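Local coordinates for protein fructosyl amine:oxygen oxidoreductase (Neosartorya fumigata, PDB 4WCT) that probably catalyses the FAD-dependent oxidative removal of sugar from fructosyl amines (Amadori products), a deglycation reaction that uses molecular oxygen, at residues Arg47-Val52 and Ala403-Leu408; Gly241-Leu246 and Lys250-Thr255. All blocks are in the same frame, centred on the assembly; numbering follows the deposited sequence.

Contact 1: Arg47-Val52 and Ala403-Leu408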
loop_
_atom_site.group_PDB
_atom_site.type_symbol
_atom_site.label_atom_id
_atom_site.label_comp_id
_atom_site.label_asym_id
_atom_site.label_seq_id
_atom_site.Cartn_x
_atom_site.Cartn_y
_atom_site.Cartn_z
ATOM N N ARG A 47 -11.735 20.439 5.868
ATOM C CA ARG A 47 -13.188 20.542 5.902
ATOM C C ARG A 47 -13.693 21.298 7.131
ATOM O O ARG A 47 -14.909 21.465 7.282
ATOM C CB ARG A 47 -13.829 19.155 5.848
ATOM C CG ARG A 47 -13.752 18.557 4.460
ATOM C CD ARG A 47 -14.348 17.169 4.380
ATOM N NE ARG A 47 -13.967 16.564 3.130
ATOM C CZ ARG A 47 -14.694 15.662 2.472
ATOM N NH1 ARG A 47 -15.832 15.186 2.976
ATOM N NH2 ARG A 47 -14.199 15.134 1.362
ATOM N N GLY A 48 -12.787 21.672 8.018
ATOM C CA GLY A 48 -13.112 22.534 9.163
ATOM C C GLY A 48 -13.441 21.788 10.450
ATOM O O GLY A 48 -14.088 22.344 11.361
ATOM N N TYR A 49 -13.099 20.497 10.508
ATOM C CA TYR A 49 -13.238 19.744 11.734
ATOM C C TYR A 49 -12.167 20.159 12.706
ATOM O O TYR A 49 -10.975 20.000 12.440
ATOM C CB TYR A 49 -13.172 18.228 11.489
ATOM C CG TYR A 49 -14.361 17.659 10.773
ATOM C CD1 TYR A 49 -14.472 17.726 9.399
ATOM C CD2 TYR A 49 -15.425 17.121 11.479
ATOM C CE1 TYR A 49 -15.537 17.148 8.740
ATOM C CE2 TYR A 49 -16.487 16.554 10.831
ATOM C CZ TYR A 49 -16.573 16.622 9.474
ATOM O OH TYR A 49 -17.686 16.112 8.870
ATOM N N LYS A 50 -12.587 20.752 13.820
ATOM C CA LYS A 50 -11.697 21.446 14.727
ATOM C C LYS A 50 -11.142 20.569 15.827
ATOM O O LYS A 50 -10.177 20.942 16.472
ATOM C CB LYS A 50 -12.447 22.608 15.402
ATOM C CG LYS A 50 -12.865 23.709 14.447
ATOM C CD LYS A 50 -11.666 24.351 13.778
ATOM C CE LYS A 50 -12.023 25.728 13.225
ATOM N NZ LYS A 50 -10.801 26.540 12.968
ATOM N N ASP A 51 -11.702 19.372 15.994
ATOM C CA ASP A 51 -11.351 18.513 17.131
ATOM C C ASP A 51 -11.021 17.110 16.670
ATOM O O ASP A 51 -11.870 16.212 16.681
ATOM C CB ASP A 51 -12.507 18.485 18.123
ATOM C CG ASP A 51 -12.156 17.757 19.413
ATOM O OD1 ASP A 51 -11.026 17.250 19.554
ATOM O OD2 ASP A 51 -13.013 17.724 20.307
ATOM N N VAL A 52 -9.827 16.985 16.103
ATOM C CA VAL A 52 -9.383 15.687 15.567
ATOM C C VAL A 52 -8.112 15.282 16.297
ATOM O O VAL A 52 -7.158 16.057 16.391
ATOM C CB VAL A 52 -9.135 15.803 14.054
ATOM C CG1 VAL A 52 -8.666 14.470 13.493
ATOM C CG2 VAL A 52 -10.369 16.295 13.327
ATOM N N ALA A 403 -17.363 9.188 3.487
ATOM C CA ALA A 403 -18.025 8.075 4.150
ATOM C C ALA A 403 -18.436 8.432 5.597
ATOM O O ALA A 403 -19.526 8.076 6.045
ATOM C CB ALA A 403 -17.106 6.869 4.134
ATOM N N LEU A 404 -17.590 9.176 6.310
ATOM C CA LEU A 404 -17.926 9.664 7.644
ATOM C C LEU A 404 -19.183 10.542 7.591
ATOM O O LEU A 404 -20.063 10.439 8.460
ATOM C CB LEU A 404 -16.783 10.483 8.235
ATOM C CG LEU A 404 -16.908 10.905 9.700
ATOM C CD1 LEU A 404 -16.731 9.734 10.661
ATOM C CD2 LEU A 404 -15.932 12.021 10.036
ATOM N N GLU A 405 -19.309 11.284 6.505
ATOM C CA GLU A 405 -20.416 12.217 6.315
ATOM C C GLU A 405 -21.593 11.612 5.546
ATOM O O GLU A 405 -22.509 12.338 5.157
ATOM C CB GLU A 405 -19.909 13.465 5.605
ATOM C CG GLU A 405 -18.897 14.263 6.402
ATOM C CD GLU A 405 -18.249 15.415 5.632
ATOM O OE1 GLU A 405 -18.529 15.602 4.438
ATOM O OE2 GLU A 405 -17.562 16.225 6.259
ATOM N N SER A 406 -21.592 10.290 5.389
ATOM C CA SER A 406 -22.662 9.544 4.713
ATOM C C SER A 406 -22.907 10.015 3.303
ATOM O O SER A 406 -24.044 10.074 2.853
ATOM C CB SER A 406 -23.968 9.627 5.526
ATOM O OG SER A 406 -23.802 8.965 6.760
ATOM N N LYS A 407 -21.848 10.367 2.585
ATOM C CA LYS A 407 -21.989 10.732 1.193
ATOM C C LYS A 407 -20.876 10.186 0.306
ATOM O O LYS A 407 -20.495 10.798 -0.673
ATOM C CB LYS A 407 -22.028 12.242 1.070
ATOM C CG LYS A 407 -20.828 12.944 1.669
ATOM C CD LYS A 407 -21.056 14.451 1.771
ATOM C CE LYS A 407 -19.800 15.206 1.395
ATOM N NZ LYS A 407 -19.946 16.661 1.678
ATOM N N LEU A 408 -20.355 9.022 0.637
ATOM C CA LEU A 408 -19.401 8.380 -0.276
ATOM C C LEU A 408 -20.065 8.158 -1.613
ATOM O O LEU A 408 -21.200 7.642 -1.678
ATOM C CB LEU A 408 -18.939 7.053 0.351
ATOM C CG LEU A 408 -17.863 6.272 -0.383
ATOM C CD1 LEU A 408 -16.630 7.127 -0.592
ATOM C CD2 LEU A 408 -17.504 5.036 0.421
#

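Contact 2: Gly241-Leu246 and Lys250-Thr255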
loop_
_atom_site.group_PDB
_atom_site.type_symbol
_atom_site.label_atom_id
_atom_site.label_comp_id
_atom_site.label_asym_id
_atom_site.label_seq_id
_atom_site.Cartn_x
_atom_site.Cartn_y
_atom_site.Cartn_z
ATOM N N GLY A 241 -2.370 -3.667 11.103
ATOM C CA GLY A 241 -2.598 -3.718 12.545
ATOM C C GLY A 241 -4.068 -3.598 12.923
ATOM O O GLY A 241 -4.463 -3.956 14.066
ATOM N N SER A 242 -4.878 -3.058 12.029
ATOM C CA SER A 242 -6.328 -2.887 12.259
ATOM C C SER A 242 -7.002 -4.202 12.633
ATOM O O SER A 242 -8.015 -4.215 13.328
ATOM C CB SER A 242 -7.028 -2.326 11.032
ATOM O OG SER A 242 -6.421 -1.093 10.665
ATOM N N ASP A 243 -6.491 -5.285 12.060
ATOM C CA ASP A 243 -7.133 -6.577 12.188
ATOM C C ASP A 243 -7.178 -7.089 13.607
ATOM O O ASP A 243 -7.923 -8.029 13.882
ATOM C CB ASP A 243 -6.368 -7.580 11.281
ATOM C CG ASP A 243 -7.131 -8.861 11.015
ATOM O OD1 ASP A 243 -8.357 -8.810 10.759
ATOM O OD2 ASP A 243 -6.440 -9.930 10.970
ATOM N N SER A 244 -6.314 -6.568 14.483
ATOM C CA SER A 244 -6.293 -6.978 15.886
ATOM C C SER A 244 -7.233 -6.153 16.780
ATOM O O SER A 244 -7.487 -6.539 17.935
ATOM C CB SER A 244 -4.865 -6.917 16.427
ATOM O OG SER A 244 -4.483 -5.567 16.604
ATOM N N LEU A 245 -7.843 -5.103 16.230
ATOM C CA LEU A 245 -8.602 -4.134 17.027
ATOM C C LEU A 245 -10.099 -4.238 16.835
ATOM O O LEU A 245 -10.865 -3.623 17.563
ATOM C CB LEU A 245 -8.156 -2.704 16.689
ATOM C CG LEU A 245 -6.719 -2.391 17.062
ATOM C CD1 LEU A 245 -6.407 -0.979 16.628
ATOM C CD2 LEU A 245 -6.480 -2.540 18.558
ATOM N N LEU A 246 -10.516 -5.006 15.840
ATOM C CA LEU A 246 -11.921 -5.220 15.537
ATOM C C LEU A 246 -12.033 -6.608 14.932
ATOM O O LEU A 246 -11.138 -7.027 14.208
ATOM C CB LEU A 246 -12.413 -4.174 14.545
ATOM C CG LEU A 246 -13.844 -4.274 14.047
ATOM C CD1 LEU A 246 -14.776 -3.778 15.149
ATOM C CD2 LEU A 246 -14.032 -3.469 12.770
ATOM N N LYS A 250 -13.102 -11.968 8.971
ATOM C CA LYS A 250 -12.235 -12.500 7.914
ATOM C C LYS A 250 -12.064 -11.623 6.677
ATOM O O LYS A 250 -11.387 -12.033 5.740
ATOM C CB LYS A 250 -12.610 -13.928 7.514
ATOM C CG LYS A 250 -12.627 -14.875 8.695
ATOM C CD LYS A 250 -12.935 -16.294 8.219
ATOM C CE LYS A 250 -13.088 -17.250 9.386
ATOM N NZ LYS A 250 -13.348 -18.638 8.892
ATOM N N GLN A 251 -12.484 -10.363 6.761
ATOM C CA GLN A 251 -12.404 -9.494 5.617
ATOM C C GLN A 251 -10.988 -8.980 5.368
ATOM O O GLN A 251 -10.679 -8.538 4.257
ATOM C CB GLN A 251 -13.361 -8.306 5.731
ATOM C CG GLN A 251 -14.829 -8.694 5.703
ATOM C CD GLN A 251 -15.715 -7.488 5.882
ATOM O OE1 GLN A 251 -16.063 -6.796 4.920
ATOM N NE2 GLN A 251 -15.932 -7.132 7.115
ATOM N N LEU A 252 -10.114 -9.084 6.356
ATOM C CA LEU A 252 -8.713 -8.680 6.183
ATOM C C LEU A 252 -7.784 -9.862 6.293
ATOM O O LEU A 252 -7.826 -10.614 7.269
ATOM C CB LEU A 252 -8.327 -7.600 7.195
ATOM C CG LEU A 252 -9.061 -6.256 7.122
ATOM C CD1 LEU A 252 -8.499 -5.327 8.216
ATOM C CD2 LEU A 252 -8.959 -5.575 5.751
ATOM N N ARG A 253 -6.796 -9.912 5.389
ATOM C CA ARG A 253 -5.673 -10.819 5.527
ATOM C C ARG A 253 -4.396 -10.014 5.611
ATOM O O ARG A 253 -3.914 -9.544 4.597
ATOM C CB ARG A 253 -5.585 -11.779 4.344
ATOM C CG ARG A 253 -4.481 -12.776 4.497
ATOM C CD ARG A 253 -4.269 -13.663 3.273
ATOM N NE ARG A 253 -3.751 -12.898 2.147
ATOM C CZ ARG A 253 -3.656 -13.371 0.911
ATOM N NH1 ARG A 253 -3.964 -14.652 0.652
ATOM N NH2 ARG A 253 -3.270 -12.557 -0.060
ATOM N N PRO A 254 -3.824 -9.876 6.818
ATOM C CA PRO A 254 -2.534 -9.212 6.879
ATOM C C PRO A 254 -1.477 -10.015 6.126
ATOM O O PRO A 254 -1.306 -11.201 6.379
ATOM C CB PRO A 254 -2.226 -9.152 8.378
ATOM C CG PRO A 254 -3.578 -9.173 9.032
ATOM C CD PRO A 254 -4.407 -10.079 8.157
ATOM N N THR A 255 -0.763 -9.353 5.229
ATOM C CA THR A 255 0.126 -10.022 4.277
ATOM C C THR A 255 1.325 -9.116 4.026
ATOM O O THR A 255 1.172 -7.896 4.004
ATOM C CB THR A 255 -0.600 -10.315 2.935
ATOM O OG1 THR A 255 -1.897 -10.860 3.167
ATOM C CG2 THR A 255 0.186 -11.256 2.035
HETATM O O HOH W 1 -7.297 -12.057 9.585
HETATM O O HOH W 2 -10.136 -10.144 9.164
#

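Contact 1: Arg47-Val52 and Ala403-Leu408
Arg47 and Glu405, which meet through their side chains, stand where two helices end, and their backbones stay well apart, with a nearest CA to CA distance of 11.0 Å. Both ends are Schellman motifs. Gly48 takes the positive phi that closes the first, a conformation in which a CB would press on the preceding carbonyl oxygen; Ser406, also at positive phi, is the C-prime residue ending helix 393-404. The long Arg47 and Tyr49 side chains bridge the gap. Tyr49 OH donates a short 2.6 Å hydrogen bond to Glu405 OE2 on its anti side, with ring and carboxylate nearly coplanar. Chi1 of -64° sets Glu405 CG anti to its carbonyl carbon, and the extended chain beyond carries the carboxylate out to the tyrosine. OE1 lies at the guanidinium edge, 3.1 Å from Arg47 NH1, in a salt bridge whose hydrogen bond is bent and weak. Lys407 NZ, from the same segment as Glu405, makes a further salt bridge to OE1 at 3.3 Å, its hydrogen bond weak. Asp402, the stronger partner of Arg47, completes this salt-bridge network. Glutamate suits its place by serving hydroxyl and cations with separate oxygens, and three donors would probably favour its ionised form.

Contact 2: Gly241-Leu246 and Lys250-Thr255
Water-mediated and van der Waals contact joins Asp243 to Leu252 and Pro254, where the loop following strand 233-236 packs against the start of strand 253-263. All four touching residues, Ser242, Asp243, Leu252 and Pro254, are buried. Leu245, in the same loop, touches the bound FAD, and the Ser242 side chain comes within about 6 Å of it. The backbones are nearest at Asp243 and Leu252, 6.6 Å apart between CA atoms. Asp243 has CG anti to its backbone N (chi1 -164°), which swings the carboxylate across to 250-255. There the Asp243 side chain lies roughly perpendicular to that of Pro254, whose CG and CD rest against OD2 by van der Waals contact, CD at 3.5 Å; proline has no N-H to offer, and the waters supply the polar links. Asp243 OD1 lies 3.8 Å from Leu252 CB. Leucine suits this place because it also packs on Val383 of strand 379-383. One water lies between Asp243 OD2 (2.7 Å) and Leu252 O (2.8 Å); the other sits 2.7 Å from Asp243 OD1 and accepts the hydrogen of Leu252 N at 3.0 Å. Each carboxylate oxygen thus has a water within hydrogen-bonding distance, through which the buried acid reaches both backbone polar atoms of Leu252.

In the fold
From the N terminus the chain forms strand 28-31 and helix 35-46, whose glycine-rich turn fits the Rossmann-type dinucleotide-binding pattern, and reaches 47-52 before entering strand 52-56. Contact 1 is completed 351 residues later, when helix 393-404 ends beside this loop; it closes a very long excursion, joining the loop that enters strand 52-56 to the end of that helix, beside strand 28-31. Contact 2 falls wholly within that excursion and is local: just three residues separate its segments, at the passage from strand 233-236 of the FAD-binding sheet to strand 253-263 of the second, larger one. The two are nested, do not touch, and have centres about 24 Å apart.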